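Local coordinates for protein 6-phosphogluconate dehydrogenase, NAD-binding (Geobacter metallireducens, PDB 3PEF) that binds NADP+ and probably acts as a beta-hydroxyacid dehydrogenase that interconverts gamma-hydroxybutyrate and succinic semialdehyde, at residues L9-V21 against V121-L133. The protein carries 2 engineered substitutions. Residues are numbered along the deposited sequence; the frame is centred on the assembly and turned at random.
Sequences LGIMGSAMAKNLV and VSGSKKPAEDGTL. With NAP (NADP nicotinamide-adenine-dinucleotide phosphate), chain I.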
loop_
_atom_site.group_PDB
_atom_site.type_symbol
_atom_site.label_atom_id
_atom_site.label_comp_id
_atom_site.label_asym_id
_atom_site.label_seq_id
_atom_site.Cartn_x
_atom_site.Cartn_y
_atom_site.Cartn_z
ATOM N N LEU A 9 10.386 -25.758 22.708
ATOM C CA LEU A 9 11.561 -25.207 23.363
ATOM C C LEU A 9 12.358 -24.340 22.402
ATOM O O LEU A 9 13.587 -24.459 22.294
ATOM C CB LEU A 9 12.421 -26.333 23.943
ATOM C CG LEU A 9 11.686 -27.285 24.902
ATOM C CD1 LEU A 9 12.599 -28.437 25.347
ATOM C CD2 LEU A 9 11.154 -26.514 26.114
ATOM N N GLY A 10 11.661 -23.461 21.698
ATOM C CA GLY A 10 12.346 -22.533 20.820
ATOM C C GLY A 10 12.930 -21.378 21.613
ATOM O O GLY A 10 13.159 -21.483 22.822
ATOM N N ILE A 11 13.168 -20.265 20.929
ATOM C CA ILE A 11 13.722 -19.080 21.568
ATOM C C ILE A 11 12.968 -18.718 22.837
ATOM O O ILE A 11 13.581 -18.563 23.890
ATOM C CB ILE A 11 13.725 -17.882 20.589
ATOM C CG1 ILE A 11 14.747 -18.151 19.469
ATOM C CG2 ILE A 11 13.977 -16.569 21.352
ATOM C CD1 ILE A 11 14.726 -17.136 18.319
ATOM N N MET A 12 11.643 -18.596 22.747
ATOM C CA MET A 12 10.822 -18.220 23.916
ATOM C C MET A 12 10.613 -19.376 24.904
ATOM O O MET A 12 10.822 -19.236 26.118
ATOM C CB MET A 12 9.456 -17.662 23.472
ATOM C CG MET A 12 9.544 -16.458 22.524
ATOM S SD MET A 12 10.169 -15.010 23.412
ATOM C CE MET A 12 8.727 -14.609 24.412
ATOM N N GLY A 13 10.191 -20.522 24.391
ATOM C CA GLY A 13 9.872 -21.652 25.253
ATOM C C GLY A 13 11.044 -22.112 26.118
ATOM O O GLY A 13 10.872 -22.402 27.293
ATOM N N SER A 14 12.243 -22.173 25.550
ATOM C CA SER A 14 13.382 -22.689 26.308
ATOM C C SER A 14 13.683 -21.739 27.466
ATOM O O SER A 14 13.964 -22.169 28.590
ATOM C CB SER A 14 14.612 -22.883 25.404
ATOM O OG SER A 14 15.014 -21.661 24.812
ATOM N N ALA A 15 13.595 -20.442 27.188
ATOM C CA ALA A 15 13.828 -19.435 28.208
ATOM C C ALA A 15 12.737 -19.463 29.268
ATOM O O ALA A 15 13.020 -19.352 30.473
ATOM C CB ALA A 15 13.942 -18.042 27.582
ATOM N N MET A 16 11.488 -19.589 28.835
ATOM C CA MET A 16 10.381 -19.679 29.784
ATOM C C MET A 16 10.491 -20.930 30.671
ATOM O O MET A 16 10.331 -20.858 31.891
ATOM C CB MET A 16 9.046 -19.639 29.039
ATOM C CG MET A 16 8.843 -18.315 28.299
ATOM S SD MET A 16 7.624 -18.439 26.977
ATOM C CE MET A 16 6.119 -18.307 27.935
ATOM N N ALA A 17 10.797 -22.073 30.063
ATOM C CA ALA A 17 10.902 -23.330 30.807
ATOM C C ALA A 17 12.041 -23.302 31.835
ATOM O O ALA A 17 11.911 -23.856 32.935
ATOM C CB ALA A 17 11.068 -24.523 29.834
ATOM N N LYS A 18 13.146 -22.652 31.469
ATOM C CA LYS A 18 14.315 -22.515 32.343
ATOM C C LYS A 18 13.949 -21.760 33.597
ATOM O O LYS A 18 14.442 -22.069 34.684
ATOM C CB LYS A 18 15.416 -21.727 31.637
ATOM C CG LYS A 18 16.791 -22.352 31.687
ATOM C CD LYS A 18 17.256 -22.729 30.283
ATOM C CE LYS A 18 18.209 -21.687 29.712
ATOM N NZ LYS A 18 18.522 -21.929 28.269
ATOM N N ASN A 19 13.118 -20.731 33.429
ATOM C CA ASN A 19 12.615 -19.950 34.561
ATOM C C ASN A 19 11.774 -20.811 35.514
ATOM O O ASN A 19 11.895 -20.699 36.732
ATOM C CB ASN A 19 11.871 -18.693 34.075
ATOM C CG ASN A 19 12.832 -17.581 33.656
ATOM O OD1 ASN A 19 13.988 -17.582 34.069
ATOM N ND2 ASN A 19 12.361 -16.635 32.836
ATOM N N LEU A 20 10.950 -21.699 34.968
ATOM C CA LEU A 20 10.213 -22.626 35.818
ATOM C C LEU A 20 11.194 -23.561 36.526
ATOM O O LEU A 20 11.085 -23.796 37.722
ATOM C CB LEU A 20 9.182 -23.431 35.008
ATOM C CG LEU A 20 8.044 -22.654 34.331
ATOM C CD1 LEU A 20 7.149 -23.583 33.507
ATOM C CD2 LEU A 20 7.211 -21.887 35.349
ATOM N N VAL A 21 12.165 -24.089 35.791
ATOM C CA VAL A 21 13.180 -24.937 36.411
ATOM C C VAL A 21 14.020 -24.173 37.459
ATOM O O VAL A 21 14.256 -24.676 38.560
ATOM C CB VAL A 21 14.087 -25.627 35.366
ATOM C CG1 VAL A 21 15.193 -26.419 36.071
ATOM C CG2 VAL A 21 13.249 -26.544 34.462
ATOM N N VAL A 121 1.969 -14.051 24.644
ATOM C CA VAL A 121 2.713 -13.085 25.439
ATOM C C VAL A 121 3.224 -11.912 24.620
ATOM O O VAL A 121 3.399 -12.005 23.400
ATOM C CB VAL A 121 3.930 -13.738 26.176
ATOM C CG1 VAL A 121 3.503 -14.972 26.905
ATOM C CG2 VAL A 121 5.056 -14.075 25.197
ATOM N N SER A 122 3.462 -10.804 25.312
ATOM C CA SER A 122 4.133 -9.657 24.717
ATOM C C SER A 122 5.509 -9.515 25.397
ATOM O O SER A 122 5.620 -9.666 26.615
ATOM C CB SER A 122 3.261 -8.398 24.885
ATOM O OG SER A 122 3.894 -7.256 24.342
ATOM N N GLY A 123 6.556 -9.268 24.613
ATOM C CA GLY A 123 7.918 -9.222 25.132
ATOM C C GLY A 123 8.751 -10.294 24.454
ATOM O O GLY A 123 8.247 -11.379 24.187
ATOM N N SER A 124 10.021 -10.000 24.180
ATOM C CA SER A 124 10.827 -10.857 23.307
ATOM C C SER A 124 11.813 -11.722 24.088
ATOM O O SER A 124 11.543 -12.125 25.221
ATOM C CB SER A 124 11.568 -9.994 22.276
ATOM O OG SER A 124 12.133 -10.784 21.244
ATOM N N LYS A 125 12.957 -12.012 23.476
ATOM C CA LYS A 125 13.902 -12.957 24.054
ATOM C C LYS A 125 14.386 -12.511 25.442
ATOM O O LYS A 125 14.381 -13.300 26.384
ATOM C CB LYS A 125 15.096 -13.161 23.118
ATOM C CG LYS A 125 16.122 -14.158 23.633
ATOM C CD LYS A 125 17.172 -14.470 22.538
ATOM C CE LYS A 125 18.195 -15.510 23.033
ATOM N NZ LYS A 125 19.262 -15.747 22.031
ATOM N N LYS A 126 14.796 -11.252 25.564
ATOM C CA LYS A 126 15.333 -10.755 26.832
ATOM C C LYS A 126 14.275 -10.799 27.926
ATOM O O LYS A 126 14.529 -11.322 29.002
ATOM C CB LYS A 126 15.914 -9.337 26.697
ATOM C CG LYS A 126 16.674 -8.866 27.929
ATOM C CD LYS A 126 16.834 -7.367 27.952
ATOM C CE LYS A 126 17.881 -6.926 28.964
ATOM N NZ LYS A 126 17.731 -7.593 30.287
ATOM N N PRO A 127 13.080 -10.243 27.658
ATOM C CA PRO A 127 12.021 -10.374 28.665
ATOM C C PRO A 127 11.644 -11.829 29.001
ATOM O O PRO A 127 11.282 -12.109 30.146
ATOM C CB PRO A 127 10.838 -9.639 28.024
ATOM C CG PRO A 127 11.488 -8.581 27.196
ATOM C CD PRO A 127 12.742 -9.238 26.630
ATOM N N ALA A 128 11.702 -12.734 28.028
ATOM C CA ALA A 128 11.461 -14.149 28.322
ATOM C C ALA A 128 12.515 -14.684 29.303
ATOM O O ALA A 128 12.195 -15.414 30.239
ATOM C CB ALA A 128 11.456 -14.968 27.047
ATOM N N GLU A 129 13.769 -14.302 29.084
ATOM C CA GLU A 129 14.877 -14.714 29.953
ATOM C C GLU A 129 14.757 -14.135 31.375
ATOM O O GLU A 129 15.000 -14.825 32.364
ATOM C CB GLU A 129 16.218 -14.285 29.338
ATOM C CG GLU A 129 16.639 -15.056 28.096
ATOM C CD GLU A 129 17.792 -14.378 27.330
ATOM O OE1 GLU A 129 18.178 -13.242 27.678
ATOM O OE2 GLU A 129 18.309 -14.980 26.371
ATOM N N ASP A 130 14.358 -12.874 31.463
ATOM C CA ASP A 130 14.258 -12.167 32.735
ATOM C C ASP A 130 12.996 -12.534 33.521
ATOM O O ASP A 130 12.886 -12.233 34.715
ATOM C CB ASP A 130 14.290 -10.643 32.496
ATOM C CG ASP A 130 15.578 -10.167 31.809
ATOM O OD1 ASP A 130 16.585 -10.915 31.774
ATOM O OD2 ASP A 130 15.580 -9.023 31.301
ATOM N N GLY A 131 12.041 -13.181 32.863
ATOM C CA GLY A 131 10.767 -13.477 33.511
ATOM C C GLY A 131 9.862 -12.261 33.543
ATOM O O GLY A 131 9.057 -12.061 34.442
ATOM N N THR A 132 9.956 -11.467 32.492
ATOM C CA THR A 132 9.410 -10.132 32.490
ATOM C C THR A 132 8.317 -9.966 31.394
ATOM O O THR A 132 7.950 -8.858 31.001
ATOM C CB THR A 132 10.618 -9.187 32.352
ATOM O OG1 THR A 132 10.845 -8.509 33.601
ATOM C CG2 THR A 132 10.487 -8.251 31.211
ATOM N N LEU A 133 7.770 -11.092 30.942
ATOM C CA LEU A 133 6.759 -11.105 29.878
ATOM C C LEU A 133 5.426 -10.532 30.352
ATOM O O LEU A 133 5.099 -10.576 31.534
ATOM C CB LEU A 133 6.528 -12.535 29.366
ATOM C CG LEU A 133 7.750 -13.292 28.802
ATOM C CD1 LEU A 133 7.390 -14.733 28.508
ATOM C CD2 LEU A 133 8.323 -12.613 27.545
HETATM P PA NAP I . 11.204 -20.377 17.501
HETATM O O1A NAP I . 11.342 -20.483 16.032
HETATM O O2A NAP I . 12.469 -20.214 18.241
HETATM O O5B NAP I . 10.424 -21.654 18.073
HETATM C C5B NAP I . 9.375 -22.236 17.348
HETATM C C4B NAP I . 8.980 -23.499 18.092
HETATM O O4B NAP I . 7.896 -24.095 17.412
HETATM C C3B NAP I . 10.112 -24.522 18.091
HETATM O O3B NAP I . 10.030 -25.186 19.331
HETATM C C2B NAP I . 9.700 -25.468 16.983
HETATM O O2B NAP I . 10.193 -26.778 17.103
HETATM C C1B NAP I . 8.196 -25.450 17.181
HETATM N N9A NAP I . 7.500 -25.982 16.001
HETATM C C8A NAP I . 7.401 -25.382 14.770
HETATM N N7A NAP I . 6.693 -26.199 13.957
HETATM C C5A NAP I . 6.356 -27.307 14.648
HETATM C C6A NAP I . 5.627 -28.429 14.292
HETATM N N6A NAP I . 5.140 -28.542 13.064
HETATM N N1A NAP I . 5.434 -29.423 15.214
HETATM C C2A NAP I . 5.950 -29.295 16.492
HETATM N N3A NAP I . 6.667 -28.166 16.844
HETATM C C4A NAP I . 6.858 -27.188 15.934
HETATM O O3 NAP I . 10.259 -19.126 17.771
HETATM P PN NAP I . 9.805 -18.449 19.129
HETATM O O1N NAP I . 10.125 -17.013 19.086
HETATM O O2N NAP I . 10.242 -19.242 20.296
HETATM O O5D NAP I . 8.236 -18.657 18.833
HETATM C C5D NAP I . 7.342 -19.317 19.689
HETATM C C4D NAP I . 6.042 -18.513 19.668
HETATM O O4D NAP I . 6.147 -17.329 20.422
HETATM C C3D NAP I . 5.693 -18.035 18.274
HETATM O O3D NAP I . 4.289 -18.147 18.184
HETATM C C2D NAP I . 6.137 -16.580 18.245
HETATM O O2D NAP I . 5.365 -15.847 17.334
HETATM C C1D NAP I . 5.807 -16.184 19.663
HETATM N N1N NAP I . 6.521 -15.028 20.248
HETATM C C2N NAP I . 7.832 -14.793 19.958
HETATM C C3N NAP I . 8.506 -13.732 20.558
HETATM C C7N NAP I . 9.961 -13.509 20.275
HETATM O O7N NAP I . 10.454 -12.235 20.505
HETATM N N7N NAP I . 10.770 -14.471 19.800
HETATM C C4N NAP I . 7.845 -12.898 21.466
HETATM C C5N NAP I . 6.514 -13.167 21.777
HETATM C C6N NAP I . 5.862 -14.244 21.176
HETATM P P2B NAP I . 11.689 -27.170 16.591
HETATM O O1X NAP I . 11.664 -28.678 16.388
HETATM O O2X NAP I . 11.960 -26.448 15.311
HETATM O O3X NAP I . 12.702 -26.760 17.622
#
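M12, near the start of segment 9-21, reaches into a pocket made by V121, G123, A128 and L133. Its chain bends at chi2 (-70°) and again at chi3 (-73°), bringing CE to 3.7 Å from L133 CD2 and 3.8 Å from A128 CB. The same methyl lies 3.3 Å from G123 O, while SD and CG pack on the nicotinamide of NADP+, SD being 3.5 Å from its C3N. The backbone amide of M12 also donates to a phosphate oxygen of the cofactor, O2N, and that of I11 to O2A, as expected where a Rossmann glycine-rich turn enters its helix.

A128 CB sits between M12 CE and A15 CB, 4.0 Å from the latter; with only methyl groups between them here, the axes of the two short helical segments come within 8.1 Å, running nearly parallel at 15°. At the far end N19 ND2 donates to E129 O (3.2 Å), coming from above the carbonyl plane, where helix 125-130 gives way to G131. A leucine here would probably leave E129 O without this side-chain donor and take away the one hydrogen bond joining the two segments.

One turn on from M12, M16 CE meets L133 CD1, and M16 continues onto F6 of strand 3-7. Helix 11-22 packs on that strand, and helix 125-130, in the connection from strand 115-122 to the antiparallel strand 133-139, lies alongside it. Strand 115-122 brings V121 beside the nicotinamide, and L133 opens the next strand, 133-139.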